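Local atomic coordinates of condensin complex subunit 3 (Schizosaccharomyces pombe, PDB entry 5OQR), a protein that serves as a regulatory subunit of condensin, the complex required to convert interphase chromatin into mitotic-like condensed chromosomes. Residues H530-G535 and F571-E576; L539-I544 and Q583-E588. One frame throughout, in Å; residues are numbered along the deposited sequence.

Interaction 1. Residues H530-G535 and F571-E576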
loop_
_atom_site.group_PDB
_atom_site.type_symbol
_atom_site.label_atom_id
_atom_site.label_comp_id
_atom_site.label_asym_id
_atom_site.label_seq_id
_atom_site.Cartn_x
_atom_site.Cartn_y
_atom_site.Cartn_z
ATOM N N HIS A 530 3.052 33.993 -15.367
ATOM C CA HIS A 530 1.846 34.465 -16.038
ATOM C C HIS A 530 0.952 33.305 -16.451
ATOM O O HIS A 530 -0.274 33.455 -16.510
ATOM C CB HIS A 530 2.226 35.307 -17.255
ATOM C CG HIS A 530 1.052 35.889 -17.979
ATOM N ND1 HIS A 530 0.593 35.389 -19.178
ATOM C CD2 HIS A 530 0.241 36.929 -17.670
ATOM C CE1 HIS A 530 -0.448 36.097 -19.578
ATOM N NE2 HIS A 530 -0.683 37.037 -18.681
ATOM N N CYS A 531 1.539 32.141 -16.735
ATOM C CA CYS A 531 0.733 30.975 -17.077
ATOM C C CYS A 531 -0.092 30.504 -15.888
ATOM O O CYS A 531 -1.224 30.039 -16.057
ATOM C CB CYS A 531 1.630 29.845 -17.584
ATOM S SG CYS A 531 2.240 30.065 -19.270
ATOM N N TYR A 532 0.451 30.614 -14.676
ATOM C CA TYR A 532 -0.245 30.069 -13.517
ATOM C C TYR A 532 -1.440 30.931 -13.127
ATOM O O TYR A 532 -2.534 30.413 -12.878
ATOM C CB TYR A 532 0.710 29.932 -12.335
ATOM C CG TYR A 532 0.079 29.190 -11.184
ATOM C CD1 TYR A 532 -0.731 29.849 -10.270
ATOM C CD2 TYR A 532 0.273 27.829 -11.023
ATOM C CE1 TYR A 532 -1.322 29.177 -9.228
ATOM C CE2 TYR A 532 -0.313 27.146 -9.981
ATOM C CZ TYR A 532 -1.110 27.826 -9.087
ATOM O OH TYR A 532 -1.702 27.157 -8.045
ATOM N N GLU A 533 -1.251 32.249 -13.057
ATOM C CA GLU A 533 -2.305 33.110 -12.530
ATOM C C GLU A 533 -3.459 33.247 -13.517
ATOM O O GLU A 533 -4.629 33.141 -13.132
ATOM C CB GLU A 533 -1.739 34.484 -12.162
ATOM C CG GLU A 533 -0.834 35.117 -13.207
ATOM C CD GLU A 533 -0.435 36.535 -12.843
ATOM O OE1 GLU A 533 -1.272 37.263 -12.266
ATOM O OE2 GLU A 533 0.722 36.919 -13.121
ATOM N N LYS A 534 -3.154 33.475 -14.792
ATOM C CA LYS A 534 -4.174 33.745 -15.796
ATOM C C LYS A 534 -4.473 32.547 -16.688
ATOM O O LYS A 534 -5.274 32.673 -17.619
ATOM C CB LYS A 534 -3.751 34.933 -16.668
ATOM C CG LYS A 534 -3.422 36.198 -15.888
ATOM C CD LYS A 534 -4.658 37.008 -15.544
ATOM C CE LYS A 534 -4.345 38.016 -14.446
ATOM N NZ LYS A 534 -5.364 39.089 -14.345
ATOM N N GLY A 535 -3.862 31.391 -16.429
ATOM C CA GLY A 535 -4.032 30.228 -17.269
ATOM C C GLY A 535 -4.992 29.205 -16.679
ATOM O O GLY A 535 -5.412 29.286 -15.530
ATOM N N PHE A 571 2.226 27.680 -2.861
ATOM C CA PHE A 571 1.226 27.765 -1.800
ATOM C C PHE A 571 -0.179 27.685 -2.374
ATOM O O PHE A 571 -1.007 26.888 -1.919
ATOM C CB PHE A 571 1.389 29.067 -1.009
ATOM C CG PHE A 571 2.573 29.084 -0.097
ATOM C CD1 PHE A 571 2.726 28.115 0.877
ATOM C CD2 PHE A 571 3.527 30.080 -0.199
ATOM C CE1 PHE A 571 3.814 28.132 1.720
ATOM C CE2 PHE A 571 4.616 30.101 0.642
ATOM C CZ PHE A 571 4.758 29.126 1.604
ATOM N N GLU A 572 -0.469 28.519 -3.372
ATOM C CA GLU A 572 -1.804 28.552 -3.957
ATOM C C GLU A 572 -2.205 27.178 -4.477
ATOM O O GLU A 572 -3.327 26.716 -4.242
ATOM C CB GLU A 572 -1.846 29.592 -5.076
ATOM C CG GLU A 572 -3.240 29.992 -5.505
ATOM C CD GLU A 572 -3.227 31.131 -6.504
ATOM O OE1 GLU A 572 -4.131 31.182 -7.364
ATOM O OE2 GLU A 572 -2.307 31.972 -6.433
ATOM N N ALA A 573 -1.293 26.504 -5.181
ATOM C CA ALA A 573 -1.590 25.171 -5.695
ATOM C C ALA A 573 -1.947 24.220 -4.563
ATOM O O ALA A 573 -2.934 23.481 -4.640
ATOM C CB ALA A 573 -0.395 24.632 -6.482
ATOM N N LEU A 574 -1.148 24.225 -3.496
ATOM C CA LEU A 574 -1.356 23.288 -2.401
ATOM C C LEU A 574 -2.682 23.516 -1.688
ATOM O O LEU A 574 -3.206 22.585 -1.070
ATOM C CB LEU A 574 -0.200 23.392 -1.409
ATOM C CG LEU A 574 -0.222 22.447 -0.209
ATOM C CD1 LEU A 574 -0.520 21.019 -0.625
ATOM C CD2 LEU A 574 1.103 22.518 0.516
ATOM N N GLY A 575 -3.236 24.722 -1.763
ATOM C CA GLY A 575 -4.497 25.031 -1.129
ATOM C C GLY A 575 -5.725 24.826 -1.983
ATOM O O GLY A 575 -6.838 25.095 -1.520
ATOM N N GLU A 576 -5.568 24.359 -3.221
ATOM C CA GLU A 576 -6.707 24.147 -4.115
ATOM C C GLU A 576 -7.198 22.706 -3.987
ATOM O O GLU A 576 -7.016 21.863 -4.865
ATOM C CB GLU A 576 -6.330 24.476 -5.553
ATOM C CG GLU A 576 -5.961 25.935 -5.773
ATOM C CD GLU A 576 -6.650 26.552 -6.977
ATOM O OE1 GLU A 576 -7.726 26.058 -7.375
ATOM O OE2 GLU A 576 -6.117 27.540 -7.528
#
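The Tyr532 ring reaches end-on from helix 518-534 to the backbone turn of Glu572 and Ala573, with its phenol end leading. OH lies 3.0 Å from Ala573 N, but at an angle too poor for a hydrogen bond, and 3.2 Å from Ala573 CB. It also comes to 3.8 Å from Glu572 CB. CG stands anti to the backbone N (chi1 -172°), and this torsion carries the ring toward helix 563-574. Glu572, extended beyond CG, passes Tyr532 in the opposite direction. Its carboxylate carbon CD meets the ring edge 3.9 Å from Tyr532 CE1, and the two planes are turned 89° apart. The surrounding helices build an alpha solenoid, consistent with a HEAT-type arrangement; 530-535 falls in HEAT repeat 8, and helix 537-554 comes between the two in sequence. Tyr532 also packs on Ala543 and Ile544 of that helix and makes a cation-pi contact with Lys540. With an alanine in place of Tyr532, a gap would probably open over Ala573 and the Lys540 ammonium would lose its aromatic partner. Glu576 approaches more loosely, with its OE2 4.5 Å from the Tyr532 OH. Phe571 stacks on Phe604 and Leu574 packs against helix 601-613.

Interaction 2. Residues L539-I544 and Q583-E588; sequences LKCTAI and QTLGAE
Cys541, Ile544 and Leu585 meet without any aromatic ring or side-chain amide between them, so the flat element here is a main-chain carbonyl, that of Cys541. Its O lies 3.4 Å from Leu585 CD2. The same methyl sits 3.6 Å from Cys541 CB and 3.9 Å from Cys541 SG, and thus lies against both the backbone and the side chain of that residue. Leu585 extends with CG anti to its backbone N (chi1 -172°), which brings CD2 up to helix 537-554. Ile544, about one turn after Cys541, slides past Leu585 in the opposite direction: Ile544 CB is 3.9 Å from Leu585 CD2, and Ile544 CG2 is also 3.9 Å from Leu585 CG. With CG1 beside the backbone N (chi1 -60°), CG2 is the branch turned to Leu585 CG and Gly586, lying 4.4 Å from Gly586 CA. The two helical segments run almost parallel, 7° apart, with axes 10.0 Å from each other, as expected for corresponding helices of successive hairpins stacked side by side in a HEAT-type alpha solenoid. Leu585 also packs on an aromatic side chain of another protein chain, and Glu588 OE2 takes part in a hydrogen bond with an aromatic side chain of that chain; this side of the helix therefore also meets the other chain. Among the two segments all four touching residues are buried and the side-chain contacts are apolar, so the cohesion probably comes from close fit and exclusion of water, with no directional bond to fix the register.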
loop_
_atom_site.group_PDB
_atom_site.type_symbol
_atom_site.label_atom_id
_atom_site.label_comp_id
_atom_site.label_asym_id
_atom_site.label_seq_id
_atom_site.Cartn_x
_atom_site.Cartn_y
_atom_site.Cartn_z
ATOM N N LEU A 539 -2.637 24.583 -17.630
ATOM C CA LEU A 539 -1.505 25.494 -17.733
ATOM C C LEU A 539 -0.853 25.718 -16.376
ATOM O O LEU A 539 0.371 25.863 -16.290
ATOM C CB LEU A 539 -1.968 26.819 -18.339
ATOM C CG LEU A 539 -1.062 27.469 -19.389
ATOM C CD1 LEU A 539 -0.814 26.545 -20.570
ATOM C CD2 LEU A 539 -1.677 28.771 -19.871
ATOM N N LYS A 540 -1.653 25.744 -15.307
ATOM C CA LYS A 540 -1.091 25.827 -13.965
ATOM C C LYS A 540 -0.193 24.634 -13.677
ATOM O O LYS A 540 0.890 24.787 -13.103
ATOM C CB LYS A 540 -2.212 25.906 -12.932
ATOM C CG LYS A 540 -2.990 27.204 -12.943
ATOM C CD LYS A 540 -4.190 27.112 -12.018
ATOM C CE LYS A 540 -5.010 28.384 -12.030
ATOM N NZ LYS A 540 -4.384 29.461 -11.219
ATOM N N CYS A 541 -0.628 23.433 -14.064
ATOM C CA CYS A 541 0.196 22.249 -13.855
ATOM C C CYS A 541 1.481 22.315 -14.667
ATOM O O CYS A 541 2.518 21.812 -14.228
ATOM C CB CYS A 541 -0.592 20.991 -14.213
ATOM S SG CYS A 541 -2.027 20.692 -13.173
ATOM N N THR A 542 1.438 22.932 -15.848
ATOM C CA THR A 542 2.651 23.083 -16.643
ATOM C C THR A 542 3.622 24.039 -15.967
ATOM O O THR A 542 4.839 23.830 -16.007
ATOM C CB THR A 542 2.300 23.570 -18.052
ATOM O OG1 THR A 542 1.561 22.554 -18.736
ATOM C CG2 THR A 542 3.554 23.893 -18.859
ATOM N N ALA A 543 3.101 25.093 -15.340
ATOM C CA ALA A 543 3.957 26.042 -14.638
ATOM C C ALA A 543 4.640 25.388 -13.445
ATOM O O ALA A 543 5.849 25.546 -13.249
ATOM C CB ALA A 543 3.136 27.251 -14.195
ATOM N N ILE A 544 3.881 24.644 -12.637
ATOM C CA ILE A 544 4.447 24.021 -11.441
ATOM C C ILE A 544 5.581 23.076 -11.818
ATOM O O ILE A 544 6.656 23.096 -11.209
ATOM C CB ILE A 544 3.351 23.286 -10.644
ATOM C CG1 ILE A 544 2.250 24.253 -10.196
ATOM C CG2 ILE A 544 3.947 22.571 -9.432
ATOM C CD1 ILE A 544 2.690 25.306 -9.201
ATOM N N GLN A 583 -3.657 20.198 -6.824
ATOM C CA GLN A 583 -3.244 20.170 -5.427
ATOM C C GLN A 583 -2.165 19.122 -5.202
ATOM O O GLN A 583 -1.135 19.395 -4.574
ATOM C CB GLN A 583 -4.451 19.892 -4.538
ATOM C CG GLN A 583 -4.235 20.223 -3.076
ATOM C CD GLN A 583 -5.324 19.653 -2.196
ATOM O OE1 GLN A 583 -5.788 18.535 -2.413
ATOM N NE2 GLN A 583 -5.748 20.426 -1.205
ATOM N N THR A 584 -2.389 17.907 -5.702
ATOM C CA THR A 584 -1.387 16.857 -5.571
ATOM C C THR A 584 -0.069 17.267 -6.206
ATOM O O THR A 584 0.997 16.823 -5.768
ATOM C CB THR A 584 -1.894 15.566 -6.212
ATOM O OG1 THR A 584 -3.161 15.214 -5.644
ATOM C CG2 THR A 584 -0.908 14.424 -5.987
ATOM N N LEU A 585 -0.119 18.108 -7.237
ATOM C CA LEU A 585 1.100 18.501 -7.929
ATOM C C LEU A 585 1.898 19.506 -7.110
ATOM O O LEU A 585 3.115 19.363 -6.954
ATOM C CB LEU A 585 0.756 19.075 -9.305
ATOM C CG LEU A 585 1.950 19.362 -10.214
ATOM C CD1 LEU A 585 2.721 18.089 -10.518
ATOM C CD2 LEU A 585 1.475 20.021 -11.491
ATOM N N GLY A 586 1.230 20.535 -6.588
ATOM C CA GLY A 586 1.902 21.453 -5.684
ATOM C C GLY A 586 2.519 20.736 -4.499
ATOM O O GLY A 586 3.670 20.985 -4.136
ATOM N N ALA A 587 1.764 19.820 -3.892
ATOM C CA ALA A 587 2.296 19.045 -2.779
ATOM C C ALA A 587 3.535 18.268 -3.196
ATOM O O ALA A 587 4.531 18.233 -2.465
ATOM C CB ALA A 587 1.228 18.095 -2.241
ATOM N N GLU A 588 3.495 17.639 -4.371
ATOM C CA GLU A 588 4.640 16.863 -4.830
ATOM C C GLU A 588 5.833 17.763 -5.119
ATOM O O GLU A 588 6.964 17.438 -4.748
ATOM C CB GLU A 588 4.261 16.057 -6.070
ATOM C CG GLU A 588 5.257 14.971 -6.422
ATOM C CD GLU A 588 4.825 14.144 -7.615
ATOM O OE1 GLU A 588 3.709 14.371 -8.127
ATOM O OE2 GLU A 588 5.604 13.266 -8.041
#

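How the interactions relate
Interactions 1 and 2 lie side by side in one part of the solenoid, their centres about 8 Å apart, and their segments alternate along the chain: 530-535, 539-544, 571-576, 583-588. Lys540 of segment 539-544 links back to Tyr532, with Tyr532 O 2.7 Å from Lys540 NZ in a probable hydrogen bond. Ile544 is a second bridge: its CD1 packs 3.6 Å from Tyr532 CE2 while other atoms of its side chain serve interaction 2. Between segments 571-576 and 583-588, Leu574 O receives a weak hydrogen bond from Gln583 NE2. Of the two contacts, interaction 2 also meets another protein chain of the assembly, while none touches interaction 1.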